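Local atomic coordinates of actin-binding protein (Saccharomyces cerevisiae, PDB entry 1HQZ), a protein that binds actin filaments but not monomers and recruits the ARP2/3 complex to their sides, regulating actin assembly; this is its N-terminal cofilin-homology domain. Residues A[127-130]-A[131-134]; A[58-61]-A[62-65]; A[104-108]-A[109-113]. All coordinates share one frame; numbering follows the deposited sequence.

Interaction 1. Residues A[127-130]-A[131-134]; sequences DENE and LLMK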
loop_
_atom_site.group_PDB
_atom_site.type_symbol
_atom_site.label_atom_id
_atom_site.label_comp_id
_atom_site.label_asym_id
_atom_site.label_seq_id
_atom_site.Cartn_x
_atom_site.Cartn_y
_atom_site.Cartn_z
ATOM N N ASP A 127 3.746 0.432 -13.062
ATOM C CA ASP A 127 4.712 -0.280 -13.892
ATOM C C ASP A 127 5.856 -0.703 -12.982
ATOM O O ASP A 127 6.473 0.130 -12.326
ATOM C CB ASP A 127 5.240 0.625 -15.008
ATOM C CG ASP A 127 6.404 -0.001 -15.752
ATOM O OD1 ASP A 127 6.194 -1.050 -16.402
ATOM O OD2 ASP A 127 7.528 0.548 -15.674
ATOM N N GLU A 128 6.142 -1.998 -12.946
ATOM C CA GLU A 128 7.185 -2.527 -12.074
ATOM C C GLU A 128 8.568 -1.887 -12.199
ATOM O O GLU A 128 9.217 -1.607 -11.189
ATOM C CB GLU A 128 7.293 -4.051 -12.246
ATOM C CG GLU A 128 8.342 -4.690 -11.345
ATOM C CD GLU A 128 8.179 -6.198 -11.210
ATOM O OE1 GLU A 128 7.579 -6.817 -12.109
ATOM O OE2 GLU A 128 8.669 -6.762 -10.204
ATOM N N ASN A 129 9.032 -1.650 -13.419
ATOM C CA ASN A 129 10.352 -1.048 -13.590
ATOM C C ASN A 129 10.403 0.406 -13.138
ATOM O O ASN A 129 11.384 0.849 -12.546
ATOM C CB ASN A 129 10.805 -1.165 -15.046
ATOM C CG ASN A 129 11.197 -2.583 -15.411
ATOM O OD1 ASN A 129 11.999 -3.219 -14.711
ATOM N ND2 ASN A 129 10.643 -3.089 -16.507
ATOM N N GLU A 130 9.349 1.149 -13.434
ATOM C CA GLU A 130 9.270 2.542 -13.038
ATOM C C GLU A 130 9.358 2.644 -11.506
ATOM O O GLU A 130 10.062 3.499 -10.962
ATOM C CB GLU A 130 7.948 3.125 -13.549
ATOM C CG GLU A 130 7.365 4.243 -12.697
ATOM C CD GLU A 130 7.994 5.592 -12.962
ATOM O OE1 GLU A 130 9.243 5.680 -12.996
ATOM O OE2 GLU A 130 7.231 6.568 -13.122
ATOM N N LEU A 131 8.652 1.752 -10.815
ATOM C CA LEU A 131 8.644 1.765 -9.360
ATOM C C LEU A 131 9.955 1.276 -8.758
ATOM O O LEU A 131 10.411 1.807 -7.739
ATOM C CB LEU A 131 7.469 0.931 -8.830
ATOM C CG LEU A 131 6.058 1.459 -9.144
ATOM C CD1 LEU A 131 5.020 0.480 -8.631
ATOM C CD2 LEU A 131 5.852 2.814 -8.502
ATOM N N LEU A 132 10.564 0.266 -9.374
ATOM C CA LEU A 132 11.824 -0.248 -8.855
ATOM C C LEU A 132 12.881 0.851 -8.947
ATOM O O LEU A 132 13.831 0.889 -8.162
ATOM C CB LEU A 132 12.263 -1.496 -9.636
ATOM C CG LEU A 132 11.404 -2.755 -9.432
ATOM C CD1 LEU A 132 11.950 -3.888 -10.273
ATOM C CD2 LEU A 132 11.403 -3.152 -7.963
ATOM N N MET A 133 12.696 1.756 -9.904
ATOM C CA MET A 133 13.618 2.871 -10.096
ATOM C C MET A 133 13.415 3.903 -8.996
ATOM O O MET A 133 14.380 4.415 -8.426
ATOM C CB MET A 133 13.379 3.533 -11.446
ATOM C CG MET A 133 14.316 4.679 -11.713
ATOM S SD MET A 133 13.847 5.561 -13.194
ATOM C CE MET A 133 12.641 6.733 -12.494
ATOM N N LYS A 134 12.152 4.211 -8.712
ATOM C CA LYS A 134 11.819 5.170 -7.661
ATOM C C LYS A 134 12.320 4.653 -6.318
ATOM O O LYS A 134 12.807 5.419 -5.484
ATOM C CB LYS A 134 10.305 5.391 -7.594
ATOM C CG LYS A 134 9.744 6.104 -8.800
ATOM C CD LYS A 134 8.304 6.524 -8.571
ATOM C CE LYS A 134 7.753 7.295 -9.759
ATOM N NZ LYS A 134 6.504 8.019 -9.372
#
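Glu130 O takes two backbone N-H groups from the next turn: Lys134 N at 3.2 Å, with an N-H...O angle of 155°, and, by a weaker and more bent bond, Met133 N. Side-chain carbon also lies against this carbonyl, Lys134 CG coming within 3.4 Å of Glu130 O. Two residues earlier Leu132 N donates to Glu128 O at 2.9 Å, and Leu131 N donates to Asp127 O. Asp127 is the N-cap of helix 128-136. Asp127 OD2 accepts from Glu130 N at 2.9 Å, the donor lying above the carboxylate plane, so a first-turn N-H that has no earlier helical carbonyl to meet is satisfied by the side chain. This is the C-terminal helix of the cofilin-homology domain, and its Glu128, Leu131 and Leu132 side chains lean on helix 52-56 through Phe52, His53 and Leu56. Along that side Glu128 and Leu132 run alongside each other and point the same way, with Glu128 CG 3.8 Å from Leu132 CD1. Farther round, the Glu130 chain sets out opposite its backbone N (chi1 150°) and bends at chi2, which carries the carboxylate across the Lys134 chain. There Glu130 OE2 lies 3.5 Å from Lys134 CE but 4.1 Å from Lys134 NZ: the charges probably attract, yet the carboxylate rests on methylene rather than forming a salt bridge. Its other oxygen, Glu130 OE1, has the Met133 methyl CE at 3.6 Å.

Interaction 2. Residues A[58-61]-A[62-65]; sequences LFDE and TKVQ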
loop_
_atom_site.group_PDB
_atom_site.type_symbol
_atom_site.label_atom_id
_atom_site.label_comp_id
_atom_site.label_asym_id
_atom_site.label_seq_id
_atom_site.Cartn_x
_atom_site.Cartn_y
_atom_site.Cartn_z
ATOM N N LEU A 58 -2.750 -6.737 -7.940
ATOM C CA LEU A 58 -3.832 -7.141 -7.057
ATOM C C LEU A 58 -4.742 -6.054 -6.540
ATOM O O LEU A 58 -5.487 -6.287 -5.590
ATOM C CB LEU A 58 -3.261 -7.932 -5.872
ATOM C CG LEU A 58 -2.395 -9.166 -6.138
ATOM C CD1 LEU A 58 -2.893 -10.312 -5.263
ATOM C CD2 LEU A 58 -2.477 -9.602 -7.579
ATOM N N PHE A 59 -4.696 -4.875 -7.151
ATOM C CA PHE A 59 -5.565 -3.787 -6.714
ATOM C C PHE A 59 -6.924 -3.857 -7.415
ATOM O O PHE A 59 -7.015 -4.261 -8.581
ATOM C CB PHE A 59 -4.907 -2.425 -6.966
ATOM C CG PHE A 59 -3.733 -2.141 -6.060
ATOM C CD1 PHE A 59 -2.436 -2.472 -6.450
ATOM C CD2 PHE A 59 -3.931 -1.563 -4.799
ATOM C CE1 PHE A 59 -1.335 -2.231 -5.595
ATOM C CE2 PHE A 59 -2.858 -1.322 -3.945
ATOM C CZ PHE A 59 -1.546 -1.657 -4.347
ATOM N N ASP A 60 -7.972 -3.462 -6.691
ATOM C CA ASP A 60 -9.350 -3.492 -7.199
ATOM C C ASP A 60 -9.754 -2.153 -7.819
ATOM O O ASP A 60 -9.818 -1.143 -7.123
ATOM C CB ASP A 60 -10.303 -3.827 -6.047
ATOM C CG ASP A 60 -11.665 -4.302 -6.527
ATOM O OD1 ASP A 60 -12.220 -3.700 -7.470
ATOM O OD2 ASP A 60 -12.183 -5.277 -5.944
ATOM N N GLU A 61 -10.049 -2.153 -9.117
ATOM C CA GLU A 61 -10.432 -0.933 -9.827
ATOM C C GLU A 61 -11.736 -0.275 -9.380
ATOM O O GLU A 61 -12.101 0.779 -9.894
ATOM C CB GLU A 61 -10.507 -1.196 -11.333
ATOM C CG GLU A 61 -11.503 -2.272 -11.724
ATOM C CD GLU A 61 -11.587 -2.465 -13.230
ATOM O OE1 GLU A 61 -10.537 -2.740 -13.861
ATOM O OE2 GLU A 61 -12.703 -2.342 -13.782
ATOM N N THR A 62 -12.435 -0.875 -8.425
ATOM C CA THR A 62 -13.685 -0.284 -7.948
ATOM C C THR A 62 -13.591 0.202 -6.506
ATOM O O THR A 62 -14.575 0.666 -5.941
ATOM C CB THR A 62 -14.871 -1.293 -8.040
ATOM O OG1 THR A 62 -14.618 -2.419 -7.186
ATOM C CG2 THR A 62 -15.062 -1.769 -9.483
ATOM N N LYS A 63 -12.406 0.098 -5.910
ATOM C CA LYS A 63 -12.232 0.508 -4.520
ATOM C C LYS A 63 -10.956 1.289 -4.281
ATOM O O LYS A 63 -9.957 1.105 -4.984
ATOM C CB LYS A 63 -12.197 -0.716 -3.597
ATOM C CG LYS A 63 -13.383 -1.648 -3.710
ATOM C CD LYS A 63 -13.138 -2.897 -2.878
ATOM C CE LYS A 63 -14.212 -3.939 -3.105
ATOM N NZ LYS A 63 -13.962 -5.141 -2.264
ATOM N N VAL A 64 -11.004 2.156 -3.274
ATOM C CA VAL A 64 -9.846 2.934 -2.872
ATOM C C VAL A 64 -9.105 2.004 -1.920
ATOM O O VAL A 64 -9.671 1.543 -0.930
ATOM C CB VAL A 64 -10.260 4.206 -2.105
ATOM C CG1 VAL A 64 -9.039 4.854 -1.464
ATOM C CG2 VAL A 64 -10.931 5.169 -3.037
ATOM N N GLN A 65 -7.846 1.715 -2.212
ATOM C CA GLN A 65 -7.084 0.819 -1.359
ATOM C C GLN A 65 -5.688 1.336 -1.090
ATOM O O GLN A 65 -5.217 2.262 -1.740
ATOM C CB GLN A 65 -6.976 -0.560 -2.014
ATOM C CG GLN A 65 -8.310 -1.163 -2.435
ATOM C CD GLN A 65 -8.133 -2.418 -3.265
ATOM O OE1 GLN A 65 -7.437 -2.410 -4.282
ATOM N NE2 GLN A 65 -8.764 -3.500 -2.840
#
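The Phe59 ring and the Gln65 side-chain amide meet with their planes 69° apart, the amide oxygen OE1 sitting at the ring edge, near its plane, 3.6 Å from Phe59 CD2. The ring also stacks on Trp86 and meets Phe55 at a slant, while Gln65 NE2 bonds to Ser36 OG. Residues 60 to 63 form a type I beta turn that brings the chain round into strand 65-71. It is closed by Lys63 N donating to Asp60 O, and the same oxygen accepts from Trp86 NE1. An Asx turn lies over it: Asp60 OD1 takes Thr62 N at 3.0 Å, on the anti side and somewhat out of the carboxylate plane, and Thr62 OG1 at 2.7 Å, both from one face. Thr62 can do this because OG1 stands between its own N and carbonyl carbon (chi1 63°), folded back toward the aspartate. An alanine in place of Asp60 would probably leave Thr62 N and OG1 without their shared acceptor and its hydroxyl free to turn. The turn is tied to the strand by a nearly straight bond, Asp60 N to Gln65 OE1 (2.7 Å, 173° at the hydrogen), the extended glutamine reaching back so that its NE2 also lies by Asp60 CB. Asp60 OD2, the other carboxylate oxygen, lies 3.7 Å from Lys63 CE and 4.1 Å from Lys63 NZ, too far for a salt bridge.

Interaction 3. Residues A[104-108]-A[109-113]; sequences AAVAN and NLFKG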
loop_
_atom_site.group_PDB
_atom_site.type_symbol
_atom_site.label_atom_id
_atom_site.label_comp_id
_atom_site.label_asym_id
_atom_site.label_seq_id
_atom_site.Cartn_x
_atom_site.Cartn_y
_atom_site.Cartn_z
ATOM N N ALA A 104 -2.927 10.540 3.366
ATOM C CA ALA A 104 -2.013 11.236 4.260
ATOM C C ALA A 104 -2.075 10.564 5.636
ATOM O O ALA A 104 -1.046 10.315 6.262
ATOM C CB ALA A 104 -2.405 12.711 4.362
ATOM N N ALA A 105 -3.286 10.252 6.090
ATOM C CA ALA A 105 -3.478 9.596 7.388
ATOM C C ALA A 105 -2.776 8.239 7.437
ATOM O O ALA A 105 -2.096 7.910 8.418
ATOM C CB ALA A 105 -4.967 9.422 7.677
ATOM N N VAL A 106 -2.953 7.444 6.385
ATOM C CA VAL A 106 -2.322 6.134 6.313
ATOM C C VAL A 106 -0.799 6.260 6.324
ATOM O O VAL A 106 -0.100 5.470 6.959
ATOM C CB VAL A 106 -2.715 5.392 5.022
ATOM C CG1 VAL A 106 -1.883 4.108 4.884
ATOM C CG2 VAL A 106 -4.194 5.069 5.043
ATOM N N ALA A 107 -0.287 7.256 5.612
ATOM C CA ALA A 107 1.151 7.446 5.533
ATOM C C ALA A 107 1.750 7.961 6.835
ATOM O O ALA A 107 2.876 7.611 7.175
ATOM C CB ALA A 107 1.489 8.395 4.381
ATOM N N ASN A 108 0.997 8.781 7.568
ATOM C CA ASN A 108 1.504 9.341 8.819
ATOM C C ASN A 108 1.197 8.511 10.069
ATOM O O ASN A 108 1.957 8.548 11.035
ATOM C CB ASN A 108 0.962 10.765 9.054
ATOM C CG ASN A 108 1.167 11.695 7.862
ATOM O OD1 ASN A 108 2.214 11.681 7.202
ATOM N ND2 ASN A 108 0.163 12.529 7.596
ATOM N N ASN A 109 0.104 7.754 10.054
ATOM C CA ASN A 109 -0.270 6.991 11.238
ATOM C C ASN A 109 -0.272 5.473 11.148
ATOM O O ASN A 109 -0.097 4.797 12.164
ATOM C CB ASN A 109 -1.656 7.430 11.718
ATOM C CG ASN A 109 -1.834 8.932 11.690
ATOM O OD1 ASN A 109 -1.057 9.671 12.284
ATOM N ND2 ASN A 109 -2.866 9.388 10.996
ATOM N N LEU A 110 -0.477 4.924 9.956
ATOM C CA LEU A 110 -0.537 3.473 9.821
ATOM C C LEU A 110 0.703 2.818 9.206
ATOM O O LEU A 110 1.419 2.075 9.881
ATOM C CB LEU A 110 -1.785 3.094 9.017
ATOM C CG LEU A 110 -2.119 1.604 8.905
ATOM C CD1 LEU A 110 -2.451 1.045 10.286
ATOM C CD2 LEU A 110 -3.306 1.409 7.966
ATOM N N PHE A 111 0.954 3.082 7.924
ATOM C CA PHE A 111 2.110 2.494 7.247
ATOM C C PHE A 111 3.331 3.388 7.374
ATOM O O PHE A 111 3.923 3.779 6.365
ATOM C CB PHE A 111 1.802 2.263 5.763
ATOM C CG PHE A 111 0.734 1.229 5.508
ATOM C CD1 PHE A 111 0.112 1.149 4.264
ATOM C CD2 PHE A 111 0.369 0.320 6.493
ATOM C CE1 PHE A 111 -0.856 0.169 4.007
ATOM C CE2 PHE A 111 -0.595 -0.659 6.249
ATOM C CZ PHE A 111 -1.210 -0.734 5.000
ATOM N N LYS A 112 3.711 3.714 8.605
ATOM C CA LYS A 112 4.866 4.579 8.832
ATOM C C LYS A 112 6.179 3.900 8.452
ATOM O O LYS A 112 6.292 2.673 8.503
ATOM C CB LYS A 112 4.944 5.003 10.309
ATOM C CG LYS A 112 3.766 5.825 10.804
ATOM C CD LYS A 112 3.909 6.175 12.289
ATOM C CE LYS A 112 5.038 7.173 12.506
ATOM N NZ LYS A 112 4.808 8.421 11.721
ATOM N N GLY A 113 7.165 4.708 8.073
ATOM C CA GLY A 113 8.476 4.183 7.724
ATOM C C GLY A 113 8.693 3.840 6.263
ATOM O O GLY A 113 9.566 3.047 5.937
#
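Val106 CG1 presses obliquely on the Phe111 ring, 3.6 Å from Phe111 CD1, on the tightly packed side of this helix end. The valine and phenylalanine side chains lie next to each other and point the same way, into the layer between helix and sheet, where Phe111 touches Leu33, Ile35, Tyr66 and Leu68. Val106 sends CG1 there by holding it opposite its own N (chi1 172°). Between the two residues Val106 O grips two N-H groups: Phe111 N at 2.8 Å, nearly in line with the carbonyl, and Leu110 N at 3.1 Å from above its plane. The five-residue reach to Phe111 is a wide, pi-type closure, and it comes where helix 93-110 runs out, in the beta-alpha-beta crossover that joins strand 80-86 to the parallel strand 116-120. Phe111 is then the centre of an inverse gamma turn, which swings the chain away from the helix axis. The exposed side is polar, with few side-chain contacts, although Asn109 N still donates to Ala105 O at 2.7 Å. The Asn109 amide bonds Tyr8 OH through ND2. Beyond it, Lys112 bends at chi3 and chi4 (69° and 58°), curling its chain back over the last turn until Lys112 NZ donates to Asn108 O at 2.9 Å. Lys112 CG lies 3.3 Å from Asn108 O.

All three are local contacts within one cofilin-homology domain, and none touches another. Interactions 2 and 3 lie on opposite sides of the chain's centre, yet both lead into or pack on strand 65-71: the former is the turn delivering the chain to it, the latter a helix end resting on its Tyr66 and Leu68. Interaction 3 is the partly buried one, with an apolar valine-phenylalanine core. Interactions 1 and 2 are surface contacts in which an aspartate side chain accepts a backbone N-H, as a helix N-cap in one and in an Asx turn in the other. In each a lysine lies near a carboxylate of its own contact, too far for a salt bridge with it, whereas Lys112 of interaction 3 finds a backbone carbonyl.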